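Long-range contact in glycerophosphodiester phosphodiesterase (Parabacteroides distasonis, PDB 3NO3), which belongs to the glycerophosphodiester phosphodiesterase family, has a TIM-barrel fold and binds a magnesium ion through acidic side chains: residues A[39-44]-A[101-106]. Residues are numbered along the deposited sequence; the frame is centred on the assembly and turned at random. Where two conformers were deposited one is given.
Sequences EFDVHL and IFELKS. With MG (magnesium ion), chain B.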
# COMPACT_ATOMS: atom_id res chain seq x y z
N GLU A 39 0.53 -4.79 -1.24
CA GLU A 39 -0.28 -3.58 -1.08
C GLU A 39 -1.75 -3.87 -1.38
O GLU A 39 -2.09 -4.73 -2.22
CB GLU A 39 0.26 -2.47 -1.98
CG GLU A 39 -0.41 -1.11 -1.79
CD GLU A 39 -1.49 -0.76 -2.79
OE1 GLU A 39 -1.90 -1.58 -3.67
OE2 GLU A 39 -1.92 0.43 -2.78
N PHE A 40 -2.61 -3.18 -0.63
CA PHE A 40 -4.04 -3.31 -0.80
C PHE A 40 -4.76 -2.02 -0.37
O PHE A 40 -4.23 -1.26 0.44
CB PHE A 40 -4.53 -4.58 -0.06
CG PHE A 40 -4.20 -4.59 1.39
CD1 PHE A 40 -5.07 -4.04 2.31
CD2 PHE A 40 -3.01 -5.13 1.85
CE1 PHE A 40 -4.74 -4.04 3.65
CE2 PHE A 40 -2.69 -5.12 3.19
CZ PHE A 40 -3.57 -4.57 4.09
N ASP A 41 -5.97 -1.81 -0.93
CA ASP A 41 -6.71 -0.58 -0.76
C ASP A 41 -7.94 -0.79 0.11
O ASP A 41 -8.69 -1.75 -0.08
CB ASP A 41 -7.13 -0.07 -2.12
CG ASP A 41 -5.98 0.05 -3.06
OD1 ASP A 41 -5.07 0.85 -2.75
OD2 ASP A 41 -5.95 -0.60 -4.12
N VAL A 42 -8.15 0.10 1.07
CA VAL A 42 -9.19 -0.08 2.10
C VAL A 42 -10.18 1.10 2.13
O VAL A 42 -9.76 2.25 2.13
CB VAL A 42 -8.55 -0.28 3.45
CG1 VAL A 42 -9.67 -0.52 4.57
CG2 VAL A 42 -7.52 -1.45 3.40
N HIS A 43 -11.49 0.78 2.14
CA HIS A 43 -12.58 1.74 2.36
C HIS A 43 -13.40 1.35 3.60
O HIS A 43 -13.53 0.16 3.92
CB HIS A 43 -13.59 1.69 1.24
CG HIS A 43 -13.07 1.98 -0.12
ND1 HIS A 43 -13.23 3.21 -0.72
CD2 HIS A 43 -12.50 1.18 -1.05
CE1 HIS A 43 -12.72 3.16 -1.94
NE2 HIS A 43 -12.26 1.94 -2.16
N LEU A 44 -14.01 2.34 4.20
CA LEU A 44 -15.00 2.25 5.25
C LEU A 44 -16.41 2.41 4.61
O LEU A 44 -16.72 3.46 3.98
CB LEU A 44 -14.76 3.33 6.33
CG LEU A 44 -15.49 3.15 7.66
CD1 LEU A 44 -15.04 1.85 8.42
CD2 LEU A 44 -15.31 4.46 8.55
N ILE A 101 1.14 -3.56 3.16
CA ILE A 101 1.19 -2.17 2.74
C ILE A 101 -0.26 -1.70 2.56
O ILE A 101 -0.88 -1.96 1.55
CB ILE A 101 2.05 -1.95 1.47
CG1 ILE A 101 3.44 -2.61 1.59
CG2 ILE A 101 2.19 -0.47 1.20
CD1 ILE A 101 4.30 -2.19 2.79
N PHE A 102 -0.80 -1.03 3.58
CA PHE A 102 -2.22 -0.80 3.78
C PHE A 102 -2.47 0.60 3.26
O PHE A 102 -2.07 1.56 3.92
CB PHE A 102 -2.45 -0.91 5.30
CG PHE A 102 -3.89 -0.81 5.80
CD1 PHE A 102 -4.73 0.29 5.56
CD2 PHE A 102 -4.36 -1.79 6.67
CE1 PHE A 102 -5.99 0.37 6.11
CE2 PHE A 102 -5.62 -1.72 7.21
CZ PHE A 102 -6.44 -0.67 6.93
N GLU A 103 -3.10 0.72 2.09
CA GLU A 103 -3.56 2.02 1.62
C GLU A 103 -4.97 2.31 2.15
O GLU A 103 -5.93 1.63 1.77
CB GLU A 103 -3.54 2.14 0.09
CG GLU A 103 -3.97 3.55 -0.31
CD GLU A 103 -3.91 3.87 -1.81
OE1 GLU A 103 -3.26 3.15 -2.60
OE2 GLU A 103 -4.48 4.91 -2.17
N LEU A 104 -5.11 3.33 2.99
CA LEU A 104 -6.48 3.80 3.32
C LEU A 104 -6.89 4.79 2.21
O LEU A 104 -6.23 5.82 1.99
CB LEU A 104 -6.57 4.47 4.68
CG LEU A 104 -7.97 4.79 5.21
CD1 LEU A 104 -8.86 3.47 5.34
CD2 LEU A 104 -7.87 5.60 6.55
N LYS A 105 -7.99 4.47 1.54
CA LYS A 105 -8.57 5.36 0.51
C LYS A 105 -9.09 6.63 1.14
O LYS A 105 -9.40 6.66 2.34
CB LYS A 105 -9.70 4.65 -0.20
CG LYS A 105 -9.26 3.40 -1.00
CD LYS A 105 -8.41 3.73 -2.24
CE LYS A 105 -9.13 4.61 -3.30
NZ LYS A 105 -8.46 4.44 -4.63
N SER A 106 -9.16 7.68 0.35
CA SER A 106 -9.66 8.96 0.80
C SER A 106 -11.18 8.92 1.05
O SER A 106 -11.96 8.47 0.16
CB SER A 106 -9.35 10.04 -0.24
OG SER A 106 -9.65 11.33 0.27
MG MG B . -3.40 1.54 -3.78
O HOH W 1 -3.62 -0.13 -5.12
O HOH W 2 -4.72 2.56 -5.13
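V42 packs against F102 on one face of the sheet, and E39 and D41 meet E103 around a magnesium ion on the other. The two neighbouring parallel strands of the TIM barrel, 37-44 and 99-104, thus show how such a sheet gives its two faces different work. Three backbone hydrogen bonds join them, F40 N to I101 O, E103 N to F40 O and V42 N to E103 O; K105 N to V42 O continues the ladder one residue past strand 99-104.

On the face carrying F40, V42, F102 and L104, helix 110-126 packs against F102 and L104, and the fit is one of bumps and flats. Methyl CG2 of V42 sits over one face of the F102 ring, 3.9 Å from its centroid. With CG between the backbone N and the carbonyl carbon (chi1 58°), the F40 ring lies at 59° to the F102 ring and takes CA of F102 over one face in a CH-pi contact, while CD1 of L104 tucks beside O of V42 at 3.6 Å.

Toward the barrel interior, E39, D41 and E103 each lend one oxygen to the magnesium. E103 reaches it with an extended chain, E39 with one bent at chi2, and the carboxylate planes of D41 and E103 stand 86° apart. Crowding three carboxylate oxygens is presumably tolerable because the cation offsets their charge. Water 1 on the metal bonds OE1 of E39 and OD2 of D41, which probably helps hold both carboxylates in their turn; R11 N also bonds E39 OE1, and N22 ND2 bonds D41 OD2.

Beyond the metal, K105 folds back across the neighbouring strand, its NZ bonded to H54 O. H43 ND1 is hydrogen-bonded to Q64 NE2, and K105 CG makes a CH-pi contact over one face of the H43 ring, 3.5 Å from H43 NE2.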